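Local atomic coordinates of leukotriene A-4 hydrolase (Saccharomyces cerevisiae, PDB entry 2XQ0), a protein that cleaves amino-terminal residues preferentially from di- and tripeptides as a zinc-dependent M1-family aminopeptidase, with a low epoxide hydrolase activity in vitro. Residues 342-356 with 460-472. Numbering follows the deposited sequence.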
loop_
_atom_site.group_PDB
_atom_site.type_symbol
_atom_site.label_atom_id
_atom_site.label_comp_id
_atom_site.label_asym_id
_atom_site.label_seq_id
_atom_site.Cartn_x
_atom_site.Cartn_y
_atom_site.Cartn_z
ATOM N N PRO A 342 -8.371 -16.874 -16.216
ATOM C CA PRO A 342 -6.942 -16.881 -16.559
ATOM C C PRO A 342 -6.218 -15.610 -16.124
ATOM O O PRO A 342 -5.035 -15.666 -15.771
ATOM C CB PRO A 342 -6.953 -17.005 -18.085
ATOM C CG PRO A 342 -8.207 -17.759 -18.370
ATOM C CD PRO A 342 -9.207 -17.195 -17.389
ATOM N N THR A 343 -6.920 -14.482 -16.173
ATOM C CA THR A 343 -6.369 -13.211 -15.726
ATOM C C THR A 343 -6.163 -13.197 -14.205
ATOM O O THR A 343 -5.100 -12.791 -13.722
ATOM C CB THR A 343 -7.271 -12.035 -16.175
ATOM O OG1 THR A 343 -7.343 -12.027 -17.601
ATOM C CG2 THR A 343 -6.708 -10.697 -15.716
ATOM N N ARG A 344 -7.160 -13.652 -13.446
ATOM C CA ARG A 344 -7.005 -13.719 -11.994
ATOM C C ARG A 344 -5.802 -14.590 -11.634
ATOM O O ARG A 344 -4.981 -14.239 -10.781
ATOM C CB ARG A 344 -8.268 -14.275 -11.315
ATOM C CG ARG A 344 -8.024 -14.628 -9.832
ATOM C CD ARG A 344 -9.318 -14.720 -9.030
ATOM N NE ARG A 344 -9.969 -16.024 -9.159
ATOM C CZ ARG A 344 -10.339 -16.764 -8.119
ATOM N NH1 ARG A 344 -10.115 -16.326 -6.888
ATOM N NH2 ARG A 344 -10.927 -17.936 -8.298
ATOM N N HIS A 345 -5.714 -15.745 -12.280
ATOM C CA HIS A 345 -4.650 -16.692 -11.996
ATOM C C HIS A 345 -3.282 -16.157 -12.408
ATOM O O HIS A 345 -2.289 -16.396 -11.730
ATOM C CB HIS A 345 -4.943 -18.024 -12.686
ATOM C CG HIS A 345 -6.000 -18.826 -11.996
ATOM N ND1 HIS A 345 -5.771 -20.091 -11.505
ATOM C CD2 HIS A 345 -7.275 -18.521 -11.667
ATOM C CE1 HIS A 345 -6.869 -20.546 -10.928
ATOM N NE2 HIS A 345 -7.796 -19.607 -11.009
ATOM N N PHE A 346 -3.220 -15.442 -13.528
ATOM C CA PHE A 346 -1.955 -14.820 -13.937
ATOM C C PHE A 346 -1.485 -13.856 -12.847
ATOM O O PHE A 346 -0.320 -13.815 -12.475
ATOM C CB PHE A 346 -2.130 -14.071 -15.269
ATOM C CG PHE A 346 -0.876 -13.380 -15.745
ATOM C CD1 PHE A 346 0.184 -14.113 -16.262
ATOM C CD2 PHE A 346 -0.745 -12.010 -15.648
ATOM C CE1 PHE A 346 1.339 -13.482 -16.686
ATOM C CE2 PHE A 346 0.404 -11.375 -16.081
ATOM C CZ PHE A 346 1.448 -12.107 -16.596
ATOM N N SER A 347 -2.402 -13.063 -12.328
ATOM C CA SER A 347 -2.034 -12.116 -11.273
ATOM C C SER A 347 -1.491 -12.873 -10.037
ATOM O O SER A 347 -0.511 -12.446 -9.419
ATOM C CB SER A 347 -3.245 -11.221 -10.944
ATOM O OG SER A 347 -3.025 -10.448 -9.780
ATOM N N ALA A 348 -2.088 -14.019 -9.709
ATOM C CA ALA A 348 -1.665 -14.805 -8.543
ATOM C C ALA A 348 -0.287 -15.394 -8.772
ATOM O O ALA A 348 0.485 -15.578 -7.832
ATOM C CB ALA A 348 -2.660 -15.937 -8.267
ATOM N N LEU A 349 0.014 -15.700 -10.028
ATOM C CA LEU A 349 1.295 -16.297 -10.401
ATOM C C LEU A 349 2.405 -15.297 -10.243
ATOM O O LEU A 349 3.495 -15.646 -9.816
ATOM C CB LEU A 349 1.288 -16.747 -11.862
ATOM C CG LEU A 349 0.630 -18.059 -12.258
ATOM C CD1 LEU A 349 0.556 -18.137 -13.781
ATOM C CD2 LEU A 349 1.395 -19.244 -11.690
ATOM N N ILE A 350 2.146 -14.058 -10.643
ATOM C CA ILE A 350 3.138 -13.012 -10.436
ATOM C C ILE A 350 3.315 -12.798 -8.930
ATOM O O ILE A 350 4.431 -12.666 -8.459
ATOM C CB ILE A 350 2.753 -11.675 -11.100
ATOM C CG1 ILE A 350 2.454 -11.843 -12.597
ATOM C CG2 ILE A 350 3.846 -10.634 -10.858
ATOM C CD1 ILE A 350 3.508 -12.583 -13.358
ATOM N N GLY A 351 2.208 -12.773 -8.188
ATOM C CA GLY A 351 2.240 -12.637 -6.736
ATOM C C GLY A 351 3.023 -13.747 -6.044
ATOM O O GLY A 351 3.722 -13.514 -5.055
ATOM N N TRP A 352 2.920 -14.960 -6.572
ATOM C CA TRP A 352 3.676 -16.086 -6.041
ATOM C C TRP A 352 5.175 -15.835 -6.143
ATOM O O TRP A 352 5.912 -16.074 -5.188
ATOM C CB TRP A 352 3.299 -17.405 -6.745
ATOM C CG TRP A 352 4.016 -18.600 -6.176
ATOM C CD1 TRP A 352 5.153 -19.192 -6.655
ATOM C CD2 TRP A 352 3.644 -19.335 -5.005
ATOM N NE1 TRP A 352 5.492 -20.263 -5.864
ATOM C CE2 TRP A 352 4.590 -20.362 -4.838
ATOM C CE3 TRP A 352 2.595 -19.222 -4.082
ATOM C CZ2 TRP A 352 4.522 -21.275 -3.788
ATOM C CZ3 TRP A 352 2.536 -20.125 -3.034
ATOM C CH2 TRP A 352 3.493 -21.142 -2.902
ATOM N N SER A 353 5.631 -15.348 -7.294
ATOM C CA SER A 353 7.049 -15.058 -7.454
ATOM C C SER A 353 7.487 -13.853 -6.617
ATOM O O SER A 353 8.611 -13.837 -6.137
ATOM C CB SER A 353 7.435 -14.864 -8.923
ATOM O OG SER A 353 7.144 -13.552 -9.345
ATOM N N ASP A 354 6.619 -12.848 -6.460
ATOM C CA ASP A 354 6.866 -11.762 -5.498
ATOM C C ASP A 354 7.030 -12.287 -4.052
ATOM O O ASP A 354 7.917 -11.848 -3.308
ATOM C CB ASP A 354 5.729 -10.735 -5.537
ATOM C CG ASP A 354 5.745 -9.874 -6.800
ATOM O OD1 ASP A 354 6.766 -9.850 -7.518
ATOM O OD2 ASP A 354 4.723 -9.202 -7.073
ATOM N N LEU A 355 6.169 -13.211 -3.647
ATOM C CA LEU A 355 6.282 -13.817 -2.313
ATOM C C LEU A 355 7.631 -14.515 -2.152
ATOM O O LEU A 355 8.339 -14.342 -1.147
ATOM C CB LEU A 355 5.145 -14.830 -2.087
ATOM C CG LEU A 355 5.044 -15.462 -0.685
ATOM C CD1 LEU A 355 4.983 -14.371 0.392
ATOM C CD2 LEU A 355 3.855 -16.397 -0.565
ATOM N N GLN A 356 7.982 -15.328 -3.136
ATOM C CA GLN A 356 9.244 -16.067 -3.089
ATOM C C GLN A 356 10.414 -15.133 -2.930
ATOM O O GLN A 356 11.279 -15.353 -2.087
ATOM C CB GLN A 356 9.434 -16.901 -4.354
ATOM C CG GLN A 356 10.658 -17.781 -4.329
ATOM C CD GLN A 356 10.525 -18.921 -3.345
ATOM O OE1 GLN A 356 9.815 -19.891 -3.600
ATOM N NE2 GLN A 356 11.211 -18.813 -2.210
ATOM N N MET A 460 7.353 -20.475 2.381
ATOM C CA MET A 460 6.288 -20.525 1.376
ATOM C C MET A 460 5.206 -21.495 1.802
ATOM O O MET A 460 5.499 -22.569 2.296
ATOM C CB MET A 460 6.837 -20.975 0.019
ATOM C CG MET A 460 7.937 -20.102 -0.515
ATOM S SD MET A 460 7.298 -18.485 -0.965
ATOM C CE MET A 460 6.360 -18.878 -2.444
ATOM N N PRO A 461 3.939 -21.124 1.604
ATOM C CA PRO A 461 2.924 -22.128 1.887
ATOM C C PRO A 461 2.888 -23.165 0.762
ATOM O O PRO A 461 3.626 -23.041 -0.208
ATOM C CB PRO A 461 1.644 -21.307 1.890
ATOM C CG PRO A 461 1.908 -20.207 0.924
ATOM C CD PRO A 461 3.378 -19.943 0.931
ATOM N N PRO A 462 2.022 -24.179 0.878
ATOM C CA PRO A 462 1.906 -25.130 -0.223
ATOM C C PRO A 462 1.479 -24.420 -1.508
ATOM O O PRO A 462 0.636 -23.524 -1.451
ATOM C CB PRO A 462 0.796 -26.077 0.254
ATOM C CG PRO A 462 0.848 -26.012 1.723
ATOM C CD PRO A 462 1.194 -24.565 2.032
ATOM N N ARG A 463 2.016 -24.847 -2.646
ATOM C CA ARG A 463 1.786 -24.135 -3.907
ATOM C C ARG A 463 0.508 -24.567 -4.611
ATOM O O ARG A 463 0.304 -25.749 -4.902
ATOM C CB ARG A 463 2.969 -24.312 -4.861
ATOM C CG ARG A 463 2.812 -23.497 -6.151
ATOM C CD ARG A 463 4.080 -23.590 -6.974
ATOM N NE ARG A 463 4.249 -24.933 -7.507
ATOM C CZ ARG A 463 5.374 -25.383 -8.054
ATOM N NH1 ARG A 463 6.446 -24.606 -8.097
ATOM N NH2 ARG A 463 5.431 -26.621 -8.533
ATOM N N PRO A 464 -0.361 -23.604 -4.915
ATOM C CA PRO A 464 -1.594 -23.995 -5.601
ATOM C C PRO A 464 -1.362 -24.277 -7.084
ATOM O O PRO A 464 -0.280 -24.012 -7.602
ATOM C CB PRO A 464 -2.489 -22.769 -5.428
ATOM C CG PRO A 464 -1.527 -21.623 -5.272
ATOM C CD PRO A 464 -0.280 -22.155 -4.635
ATOM N N HIS A 465 -2.377 -24.796 -7.762
ATOM C CA HIS A 465 -2.263 -25.099 -9.185
ATOM C C HIS A 465 -2.936 -24.019 -10.017
ATOM O O HIS A 465 -4.074 -24.180 -10.462
ATOM C CB HIS A 465 -2.872 -26.468 -9.492
ATOM C CG HIS A 465 -2.252 -27.586 -8.711
ATOM N ND1 HIS A 465 -2.743 -28.006 -7.493
ATOM C CD2 HIS A 465 -1.167 -28.357 -8.963
ATOM C CE1 HIS A 465 -1.999 -28.998 -7.037
ATOM N NE2 HIS A 465 -1.035 -29.229 -7.910
ATOM N N PHE A 466 -2.220 -22.921 -10.228
ATOM C CA PHE A 466 -2.745 -21.797 -10.990
ATOM C C PHE A 466 -2.843 -22.105 -12.473
ATOM O O PHE A 466 -2.002 -22.809 -13.044
ATOM C CB PHE A 466 -1.892 -20.550 -10.784
ATOM C CG PHE A 466 -1.954 -20.008 -9.393
ATOM C CD1 PHE A 466 -3.179 -19.791 -8.782
ATOM C CD2 PHE A 466 -0.791 -19.705 -8.701
ATOM C CE1 PHE A 466 -3.246 -19.299 -7.498
ATOM C CE2 PHE A 466 -0.849 -19.204 -7.422
ATOM C CZ PHE A 466 -2.087 -18.999 -6.818
ATOM N N ILE A 467 -3.883 -21.575 -13.097
ATOM C CA ILE A 467 -4.007 -21.640 -14.556
ATOM C C ILE A 467 -2.861 -20.817 -15.138
ATOM O O ILE A 467 -2.719 -19.629 -14.832
ATOM C CB ILE A 467 -5.369 -21.086 -15.006
ATOM C CG1 ILE A 467 -6.505 -21.953 -14.435
ATOM C CG2 ILE A 467 -5.441 -20.971 -16.538
ATOM C CD1 ILE A 467 -7.861 -21.279 -14.503
ATOM N N THR A 468 -2.002 -21.446 -15.933
ATOM C CA THR A 468 -0.793 -20.747 -16.397
ATOM C C THR A 468 -0.911 -20.271 -17.830
ATOM O O THR A 468 0.070 -19.818 -18.414
ATOM C CB THR A 468 0.454 -21.629 -16.312
ATOM O OG1 THR A 468 0.359 -22.680 -17.284
ATOM C CG2 THR A 468 0.604 -22.228 -14.914
ATOM N N ALA A 469 -2.113 -20.369 -18.394
ATOM C CA ALA A 469 -2.347 -20.000 -19.789
ATOM C C ALA A 469 -1.690 -18.684 -20.241
ATOM O O ALA A 469 -0.982 -18.665 -21.238
ATOM C CB ALA A 469 -3.836 -19.972 -20.088
ATOM N N LEU A 470 -1.915 -17.592 -19.518
ATOM C CA LEU A 470 -1.423 -16.279 -19.977
ATOM C C LEU A 470 0.062 -16.030 -19.708
ATOM O O LEU A 470 0.584 -14.962 -20.036
ATOM C CB LEU A 470 -2.260 -15.136 -19.393
ATOM C CG LEU A 470 -3.740 -15.179 -19.771
ATOM C CD1 LEU A 470 -4.509 -14.084 -19.079
ATOM C CD2 LEU A 470 -3.916 -15.111 -21.294
ATOM N N ALA A 471 0.734 -17.006 -19.107
ATOM C CA ALA A 471 2.170 -16.912 -18.834
ATOM C C ALA A 471 2.990 -17.850 -19.716
ATOM O O ALA A 471 4.204 -17.677 -19.867
ATOM C CB ALA A 471 2.464 -17.202 -17.371
ATOM N N ASP A 472 2.326 -18.844 -20.294
ATOM C CA ASP A 472 3.011 -19.878 -21.059
ATOM C C ASP A 472 3.732 -19.340 -22.294
ATOM O O ASP A 472 4.875 -19.686 -22.558
ATOM C CB ASP A 472 2.018 -20.969 -21.464
ATOM C CG ASP A 472 1.553 -21.799 -20.285
ATOM O OD1 ASP A 472 2.332 -21.939 -19.315
ATOM O OD2 ASP A 472 0.414 -22.319 -20.335
HETATM O O HOH W 1 -3.124 -17.560 -16.824
#
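Met460 reaches from the loop onto Trp352 of helix 341-360. Its CB starts the chain toward the helix; CG makes a van der Waals contact with Gln356 OE1 (3.6 Å), an amide whose NE2 is hydrogen-bonded to Asp360 OD1. SD rests against Leu355 CG and lies above the indole, a distant Met-aromatic contact. Bends at chi2 and chi3, easy for a flexible thioether, fold CE back over the six-membered ring, 3.5 Å from its centroid. The broad indole offers its opposite face to the aliphatic stem of Arg463, through CG, while Pro461 O sits at the ring edge, 3.3 Å from Trp352 CH2. Segment 460-468, its prolines suited to an extended chain, runs along this helix of the M1 peptidase domain and leads into helix 469-484. Small Ala348 lets its CB lie under one Phe466 face, toward the rim, 3.4 Å from Phe466 CZ. In an offset edge-to-face pair, Phe466 directs its edge toward the His345 face, planes 88° apart. Imidazole suits both its partners: His345 ND1 accepts a nearly straight bond from Ile467 N (2.9 Å), tilted 28° from the ring plane, and Ile467 CD1 sits over the ring centre, 3.7 Å from the His345 centroid. One water bridges Pro342 O, Ile467 O and Leu470 N.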